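Local coordinates for flagella basal body P-ring formation protein FlgA (Salmonella typhimurium, PDB 3TEE) that takes part in assembly of the flagellar basal-body P-ring in the periplasm, probably as a chaperone, at residues 48-53 and 70-75. Numbering follows the deposited sequence.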
loop_
_atom_site.group_PDB
_atom_site.type_symbol
_atom_site.label_atom_id
_atom_site.label_comp_id
_atom_site.label_asym_id
_atom_site.label_seq_id
_atom_site.Cartn_x
_atom_site.Cartn_y
_atom_site.Cartn_z
ATOM N N LYS A 48 -14.345 -1.647 5.227
ATOM C CA LYS A 48 -14.998 -0.482 4.624
ATOM C C LYS A 48 -15.225 0.602 5.683
ATOM O O LYS A 48 -15.870 0.347 6.693
ATOM C CB LYS A 48 -16.308 -0.887 3.934
ATOM C CG LYS A 48 -16.722 0.081 2.837
ATOM C CD LYS A 48 -17.974 -0.381 2.124
ATOM C CE LYS A 48 -18.387 0.604 1.069
ATOM N NZ LYS A 48 -19.607 0.148 0.353
ATOM N N LEU A 49 -14.672 1.800 5.455
ATOM C CA LEU A 49 -14.710 2.935 6.384
ATOM C C LEU A 49 -15.832 3.968 6.152
ATOM O O LEU A 49 -16.203 4.683 7.078
ATOM C CB LEU A 49 -13.344 3.646 6.328
ATOM C CG LEU A 49 -12.176 2.964 7.067
ATOM C CD1 LEU A 49 -11.121 2.492 6.092
ATOM C CD2 LEU A 49 -11.524 3.919 8.062
ATOM N N TRP A 50 -16.314 4.096 4.903
ATOM C CA TRP A 50 -17.296 5.107 4.508
ATOM C C TRP A 50 -18.129 4.578 3.334
ATOM O O TRP A 50 -17.914 3.453 2.900
ATOM C CB TRP A 50 -16.565 6.410 4.110
ATOM C CG TRP A 50 -15.363 6.167 3.239
ATOM C CD1 TRP A 50 -15.351 5.597 1.995
ATOM C CD2 TRP A 50 -13.991 6.381 3.594
ATOM N NE1 TRP A 50 -14.062 5.507 1.526
ATOM C CE2 TRP A 50 -13.202 5.958 2.497
ATOM C CE3 TRP A 50 -13.347 6.893 4.735
ATOM C CZ2 TRP A 50 -11.808 6.046 2.499
ATOM C CZ3 TRP A 50 -11.958 6.950 4.749
ATOM C CH2 TRP A 50 -11.204 6.532 3.637
ATOM N N GLY A 51 -19.033 5.402 2.814
ATOM C CA GLY A 51 -19.950 4.987 1.765
ATOM C C GLY A 51 -21.062 4.196 2.412
ATOM O O GLY A 51 -21.422 4.470 3.568
ATOM N N ASN A 52 -21.591 3.192 1.695
ATOM C CA ASN A 52 -22.664 2.347 2.223
ATOM C C ASN A 52 -22.091 1.269 3.104
ATOM O O ASN A 52 -21.387 0.368 2.640
ATOM C CB ASN A 52 -23.538 1.775 1.092
ATOM C CG ASN A 52 -24.246 2.844 0.309
ATOM O OD1 ASN A 52 -24.773 3.819 0.855
ATOM N ND2 ASN A 52 -24.206 2.720 -1.004
ATOM N N VAL A 53 -22.302 1.405 4.412
ATOM C CA VAL A 53 -21.719 0.438 5.334
ATOM C C VAL A 53 -22.764 -0.165 6.257
ATOM O O VAL A 53 -23.817 0.424 6.480
ATOM C CB VAL A 53 -20.505 1.008 6.127
ATOM C CG1 VAL A 53 -19.362 1.464 5.195
ATOM C CG2 VAL A 53 -20.924 2.136 7.055
ATOM N N VAL A 70 -22.184 6.868 4.708
ATOM C CA VAL A 70 -21.228 7.776 5.344
ATOM C C VAL A 70 -20.514 8.590 4.263
ATOM O O VAL A 70 -19.735 8.056 3.485
ATOM C CB VAL A 70 -20.227 7.013 6.245
ATOM C CG1 VAL A 70 -19.215 7.961 6.898
ATOM C CG2 VAL A 70 -20.951 6.160 7.290
ATOM N N GLN A 71 -20.784 9.881 4.234
ATOM C CA GLN A 71 -20.081 10.795 3.318
ATOM C C GLN A 71 -18.849 11.285 4.066
ATOM O O GLN A 71 -18.981 11.820 5.169
ATOM C CB GLN A 71 -20.974 11.984 2.944
ATOM C CG GLN A 71 -22.268 11.601 2.228
ATOM C CD GLN A 71 -23.071 12.801 1.779
ATOM O OE1 GLN A 71 -22.872 13.936 2.226
ATOM N NE2 GLN A 71 -23.969 12.585 0.832
ATOM N N ALA A 72 -17.647 11.050 3.518
ATOM C CA ALA A 72 -16.419 11.489 4.190
ATOM C C ALA A 72 -15.606 12.301 3.212
ATOM O O ALA A 72 -15.346 11.827 2.102
ATOM C CB ALA A 72 -15.615 10.291 4.707
ATOM N N THR A 73 -15.310 13.564 3.566
ATOM C CA THR A 73 -14.517 14.476 2.715
ATOM C C THR A 73 -13.139 14.625 3.355
ATOM O O THR A 73 -13.032 14.767 4.571
ATOM C CB THR A 73 -15.234 15.832 2.477
ATOM O OG1 THR A 73 -16.502 15.587 1.879
ATOM C CG2 THR A 73 -14.458 16.770 1.536
ATOM N N GLY A 74 -12.103 14.525 2.526
ATOM C CA GLY A 74 -10.728 14.619 2.977
ATOM C C GLY A 74 -9.772 14.578 1.804
ATOM O O GLY A 74 -10.186 14.622 0.637
ATOM N N ASN A 75 -8.471 14.505 2.124
ATOM C CA ASN A 75 -7.424 14.522 1.121
ATOM C C ASN A 75 -7.121 13.141 0.531
ATOM O O ASN A 75 -7.263 12.096 1.180
ATOM C CB ASN A 75 -6.146 15.213 1.671
ATOM C CG ASN A 75 -6.269 16.726 1.820
ATOM O OD1 ASN A 75 -6.997 17.400 1.090
ATOM N ND2 ASN A 75 -5.522 17.312 2.737
#
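G51 and V70 form an antiparallel hydrogen-bonded pair where the loop leading into strand 53-59 joins the long strand 62-79 in the N-terminal part of FlgA. The pair continues the hairpin of 53-59 and 62-79, whose next backbone bonds run between V53 and V68. G51 N gives its hydrogen to V70 O at 2.8 Å, and the return bond, V70 N to G51 O, is equally short at 2.8 Å. The positive phi of G51 (79°) is readily adopted by a residue without a side chain, and the chain bends sharply just after it, at N52. K48 NZ hydrogen-bonds to N52 O at 2.9 Å and closes the loop on itself, though the lysine is poorly ordered.

V70 makes two of the apolar contacts. Its CG2 lies 4.0 Å from V53 CG2, the two valines crossing at a slant, and F11 of helix 2-14 packs on both. The other methyl, CG1, is anti to the backbone N (chi1 179°) and comes near W50 CB, which also approaches V70 O at 3.6 Å. In the third, A72 CB sits 4.0 Å from W50 CB and approaches the ring obliquely near CE3. L101, D102 and L110 also touch the tryptophan, and a glycerol, probably from the crystallisation liquor, lies beside it. L49 CB lies over one face of the W50 indole, 3.6 Å above the ring plane and displaced from the ring centre.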